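PDB 1SR4: cytolethal distending toxin protein C from Haemophilus ducreyi, which forms part of a bacterial genotoxin as a subunit with a ricin-like beta-trefoil fold and may bind carbohydrate. Local coordinates for residues C87-T90 / D91-V94; F138-A141 / Y142-G145. All blocks are in the same frame, centred on the assembly; numbering follows the deposited sequence.

Contact 1 (C87-T90 / D91-V94); sequences CKDT and DHTV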
loop_
_atom_site.group_PDB
_atom_site.type_symbol
_atom_site.label_atom_id
_atom_site.label_comp_id
_atom_site.label_asym_id
_atom_site.label_seq_id
_atom_site.Cartn_x
_atom_site.Cartn_y
_atom_site.Cartn_z
ATOM N N CYS C 87 -18.528 -17.394 13.442
ATOM C CA CYS C 87 -17.415 -17.509 12.509
ATOM C C CYS C 87 -17.083 -18.953 12.144
ATOM O O CYS C 87 -16.541 -19.210 11.065
ATOM C CB CYS C 87 -16.171 -16.782 13.051
ATOM S SG CYS C 87 -16.315 -14.953 13.153
ATOM N N LYS C 88 -17.435 -19.898 13.017
ATOM C CA LYS C 88 -17.180 -21.317 12.746
ATOM C C LYS C 88 -18.026 -21.884 11.594
ATOM O O LYS C 88 -17.714 -22.953 11.055
ATOM C CB LYS C 88 -17.423 -22.156 14.008
ATOM C CG LYS C 88 -16.314 -22.074 15.071
ATOM C CD LYS C 88 -16.281 -20.731 15.831
ATOM C CE LYS C 88 -15.310 -19.721 15.206
ATOM N NZ LYS C 88 -15.049 -18.525 16.079
ATOM N N ASP C 89 -19.103 -21.196 11.227
ATOM C CA ASP C 89 -19.943 -21.658 10.110
ATOM C C ASP C 89 -19.274 -21.154 8.830
ATOM O O ASP C 89 -19.751 -20.223 8.174
ATOM C CB ASP C 89 -21.362 -21.086 10.232
ATOM C CG ASP C 89 -22.271 -21.527 9.096
ATOM O OD1 ASP C 89 -21.804 -22.287 8.230
ATOM O OD2 ASP C 89 -23.451 -21.103 9.063
ATOM N N THR C 90 -18.160 -21.783 8.490
ATOM C CA THR C 90 -17.370 -21.381 7.341
ATOM C C THR C 90 -18.096 -21.342 5.997
ATOM O O THR C 90 -17.779 -20.491 5.159
ATOM C CB THR C 90 -16.085 -22.248 7.237
ATOM O OG1 THR C 90 -16.431 -23.627 7.061
ATOM C CG2 THR C 90 -15.265 -22.112 8.502
ATOM N N ASP C 91 -19.071 -22.234 5.788
ATOM C CA ASP C 91 -19.821 -22.244 4.528
ATOM C C ASP C 91 -20.517 -20.900 4.288
ATOM O O ASP C 91 -20.736 -20.503 3.143
ATOM C CB ASP C 91 -20.886 -23.343 4.527
ATOM C CG ASP C 91 -20.317 -24.726 4.244
ATOM O OD1 ASP C 91 -19.077 -24.883 4.130
ATOM O OD2 ASP C 91 -21.135 -25.666 4.134
ATOM N N HIS C 92 -20.883 -20.206 5.358
ATOM C CA HIS C 92 -21.556 -18.915 5.207
ATOM C C HIS C 92 -20.693 -17.714 5.534
ATOM O O HIS C 92 -21.099 -16.589 5.279
ATOM C CB HIS C 92 -22.795 -18.851 6.094
ATOM C CG HIS C 92 -23.862 -19.828 5.708
ATOM N ND1 HIS C 92 -24.664 -19.654 4.599
ATOM C CD2 HIS C 92 -24.227 -21.010 6.257
ATOM C CE1 HIS C 92 -25.473 -20.693 4.479
ATOM N NE2 HIS C 92 -25.227 -21.531 5.470
ATOM N N THR C 93 -19.508 -17.935 6.087
ATOM C CA THR C 93 -18.682 -16.802 6.493
ATOM C C THR C 93 -17.375 -16.616 5.759
ATOM O O THR C 93 -16.753 -15.557 5.886
ATOM C CB THR C 93 -18.362 -16.877 7.992
ATOM O OG1 THR C 93 -17.615 -18.065 8.259
ATOM C CG2 THR C 93 -19.661 -16.924 8.803
ATOM N N VAL C 94 -16.949 -17.623 5.001
ATOM C CA VAL C 94 -15.690 -17.500 4.281
ATOM C C VAL C 94 -15.925 -16.922 2.892
ATOM O O VAL C 94 -16.697 -17.464 2.088
ATOM C CB VAL C 94 -14.963 -18.844 4.173
ATOM C CG1 VAL C 94 -13.683 -18.694 3.325
ATOM C CG2 VAL C 94 -14.597 -19.343 5.587
HETATM O O HOH W 1 -20.142 -24.259 7.540
#

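Contact 2 (F138-A141 / Y142-G145); sequences FSLA and YQWG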
loop_
_atom_site.group_PDB
_atom_site.type_symbol
_atom_site.label_atom_id
_atom_site.label_comp_id
_atom_site.label_asym_id
_atom_site.label_seq_id
_atom_site.Cartn_x
_atom_site.Cartn_y
_atom_site.Cartn_z
ATOM N N PHE C 138 -15.846 -5.645 -14.974
ATOM C CA PHE C 138 -17.040 -5.528 -14.151
ATOM C C PHE C 138 -17.424 -4.092 -13.784
ATOM O O PHE C 138 -16.558 -3.247 -13.561
ATOM C CB PHE C 138 -16.797 -6.326 -12.857
ATOM C CG PHE C 138 -16.585 -7.806 -13.084
ATOM C CD1 PHE C 138 -17.671 -8.682 -13.116
ATOM C CD2 PHE C 138 -15.308 -8.320 -13.269
ATOM C CE1 PHE C 138 -17.484 -10.054 -13.325
ATOM C CE2 PHE C 138 -15.108 -9.694 -13.482
ATOM C CZ PHE C 138 -16.194 -10.559 -13.508
ATOM N N SER C 139 -18.729 -3.836 -13.715
ATOM C CA SER C 139 -19.241 -2.522 -13.333
ATOM C C SER C 139 -19.046 -2.355 -11.815
ATOM O O SER C 139 -18.728 -3.322 -11.112
ATOM C CB SER C 139 -20.725 -2.423 -13.651
ATOM O OG SER C 139 -21.437 -3.259 -12.764
ATOM N N LEU C 140 -19.254 -1.141 -11.319
ATOM C CA LEU C 140 -19.108 -0.846 -9.891
ATOM C C LEU C 140 -20.015 -1.680 -8.989
ATOM O O LEU C 140 -19.727 -1.860 -7.811
ATOM C CB LEU C 140 -19.370 0.648 -9.633
ATOM C CG LEU C 140 -18.396 1.619 -10.316
ATOM C CD1 LEU C 140 -18.948 3.053 -10.278
ATOM C CD2 LEU C 140 -17.045 1.558 -9.591
ATOM N N ALA C 141 -21.108 -2.195 -9.530
ATOM C CA ALA C 141 -22.024 -3.004 -8.720
ATOM C C ALA C 141 -21.331 -4.241 -8.138
ATOM O O ALA C 141 -21.735 -4.755 -7.099
ATOM C CB ALA C 141 -23.258 -3.419 -9.568
ATOM N N TYR C 142 -20.270 -4.693 -8.808
ATOM C CA TYR C 142 -19.503 -5.868 -8.393
ATOM C C TYR C 142 -18.260 -5.517 -7.606
ATOM O O TYR C 142 -17.571 -6.408 -7.128
ATOM C CB TYR C 142 -19.013 -6.637 -9.625
ATOM C CG TYR C 142 -20.093 -7.302 -10.417
ATOM C CD1 TYR C 142 -20.313 -8.667 -10.303
ATOM C CD2 TYR C 142 -20.920 -6.559 -11.244
ATOM C CE1 TYR C 142 -21.345 -9.291 -10.998
ATOM C CE2 TYR C 142 -21.954 -7.161 -11.946
ATOM C CZ TYR C 142 -22.159 -8.527 -11.816
ATOM O OH TYR C 142 -23.176 -9.128 -12.507
ATOM N N GLN C 143 -17.976 -4.222 -7.494
ATOM C CA GLN C 143 -16.761 -3.738 -6.858
ATOM C C GLN C 143 -16.878 -3.282 -5.427
ATOM O O GLN C 143 -17.829 -2.609 -5.054
ATOM C CB GLN C 143 -16.194 -2.595 -7.690
ATOM C CG GLN C 143 -15.927 -2.949 -9.161
ATOM C CD GLN C 143 -15.323 -1.773 -9.889
ATOM O OE1 GLN C 143 -14.517 -1.034 -9.316
ATOM N NE2 GLN C 143 -15.687 -1.594 -11.156
ATOM N N TRP C 144 -15.856 -3.618 -4.650
ATOM C CA TRP C 144 -15.796 -3.294 -3.238
ATOM C C TRP C 144 -14.496 -2.610 -2.832
ATOM O O TRP C 144 -13.421 -2.931 -3.344
ATOM C CB TRP C 144 -15.957 -4.590 -2.444
ATOM C CG TRP C 144 -17.291 -5.197 -2.728
ATOM C CD1 TRP C 144 -17.622 -6.026 -3.762
ATOM C CD2 TRP C 144 -18.510 -4.871 -2.066
ATOM N NE1 TRP C 144 -18.988 -6.225 -3.790
ATOM C CE2 TRP C 144 -19.555 -5.525 -2.760
ATOM C CE3 TRP C 144 -18.823 -4.078 -0.953
ATOM C CZ2 TRP C 144 -20.900 -5.410 -2.374
ATOM C CZ3 TRP C 144 -20.157 -3.959 -0.572
ATOM C CH2 TRP C 144 -21.177 -4.622 -1.282
ATOM N N GLY C 145 -14.597 -1.672 -1.902
ATOM C CA GLY C 145 -13.400 -1.010 -1.416
ATOM C C GLY C 145 -13.106 -1.529 -0.019
ATOM O O GLY C 145 -14.005 -1.571 0.821
#

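Contact 1 (C87-T90 / D91-V94)
The carbonyl oxygen of Asp89 is gripped from opposite faces of its own plane. From one face the hydroxyl of Thr93 donates, OG1 to Asp89 O at 3.0 Å, almost broadside to the C=O bond and 59° out of the carbonyl plane; from the other comes the backbone NH of His92, with N to Asp89 O also 3.0 Å. A weak third bond arrives from Thr93 N. The hydroxyl can reach back because Thr93 OG1 sits between its backbone N and carbonyl carbon, folded over the start of the short helix 90-93. Behind it, Gln67 NE2 of strand 64-69 bonds to both Thr93 OG1 and Cys87 O, tying the turn to the sheet.

Asp89 holds the N-cap position and is also the centre of an inverse gamma turn, closed by a weak Thr90 N to Lys88 O bond. Its carboxylate does not cap by direct bonds to the helix NH groups: a water takes the NH of Asp91 and donates to Asp89 OD1 at 2.7 Å. With CG anti to the backbone N (chi1 180°), the other oxygen, OD2, comes to the edge of the His92 ring, 2.9 Å from CD2, the carboxylate plane turned 82° from the ring. At the helix end Val94 N bonds to Thr90 O at 3.0 Å, and Val94 CG2 lies alongside Thr90 CB at 3.7 Å. Tyr56 OH takes up the polar ends of Thr90 and Asp91, while the Cys87-Cys76 disulfide fixes the start of the turn.

The single helical turn is thus held at its N-terminus by one shared carbonyl and a water-relayed carboxylate, whose negative charge, close to the ring edge, might favour a protonated His92 although neither ring nitrogen bonds to it.

Contact 2 (F138-A141 / Y142-G145)
Phe138, at the end of strand 137-138, meets Tyr142, on the 3-10 turn that leads into strand 144-147 of the beta-trefoil. Their aromatic contact is oblique: the ring planes lie 47° apart with centroids separated by 5.4 Å. Phe138 CD1 stands over one face of the Tyr142 ring, displaced toward its rim, 3.9 Å from Tyr142 CD1. Ser139 OG lies in the plane of the same tyrosine ring at its edge, 3.7 Å from CD2.

Backbone hydrogen bonds close the turn. Tyr142 N donates to Ser139 O at 3.1 Å, and Gln143 N donates to Leu140 O at 3.0 Å; this successive i to i+3 pattern is that of a 3-10 turn.

Side-chain polar bonds come chiefly from Gln143. Its amide folds back over the turn, since CG lies beside the backbone N (chi1 -56°) and the chain is extended beyond it. NE2 donates to Leu200 O of the neighbouring CdtA subunit and, within the turn, to Phe138 O, with a weak long bond to Ser139 O. Phe138 pairs in an antiparallel ladder with a strand of that subunit, so the amide stitches the turn to the interface where the sheet runs on between chains. Ser139 OG accepts a weak bond from Ala141 N.

Van der Waals contact completes the turn. The Leu140 side chain crosses that of Gln143 obliquely, its CD2 methyl 3.6 Å from the amide oxygen OE1, while Ala141 CB packs on Tyr142 CD2. The Gln143 NE2 to Phe138 O bond spans 3.0 Å, its donor standing 39° out of the carbonyl plane.

Contact 1 and contact 2 occupy opposite sides of the centre of the chain, their centres 23 Å apart and their nearest atoms about 13 Å apart, so they do not touch. They follow in series along the chain, and each leads into a strand of the same six-stranded antiparallel sheet: contact 1 runs into strand 95-99, and contact 2 into strand 144-147. Strand 105-109 pairs with 95-99, and a backbone bond between Phe105 and Trp144 brings it together with strand 144-147, consistent with the closed six-stranded barrel of a beta-trefoil. The surroundings differ: no other protein chain touches contact 1, whereas contact 2 lies against the CdtA subunit.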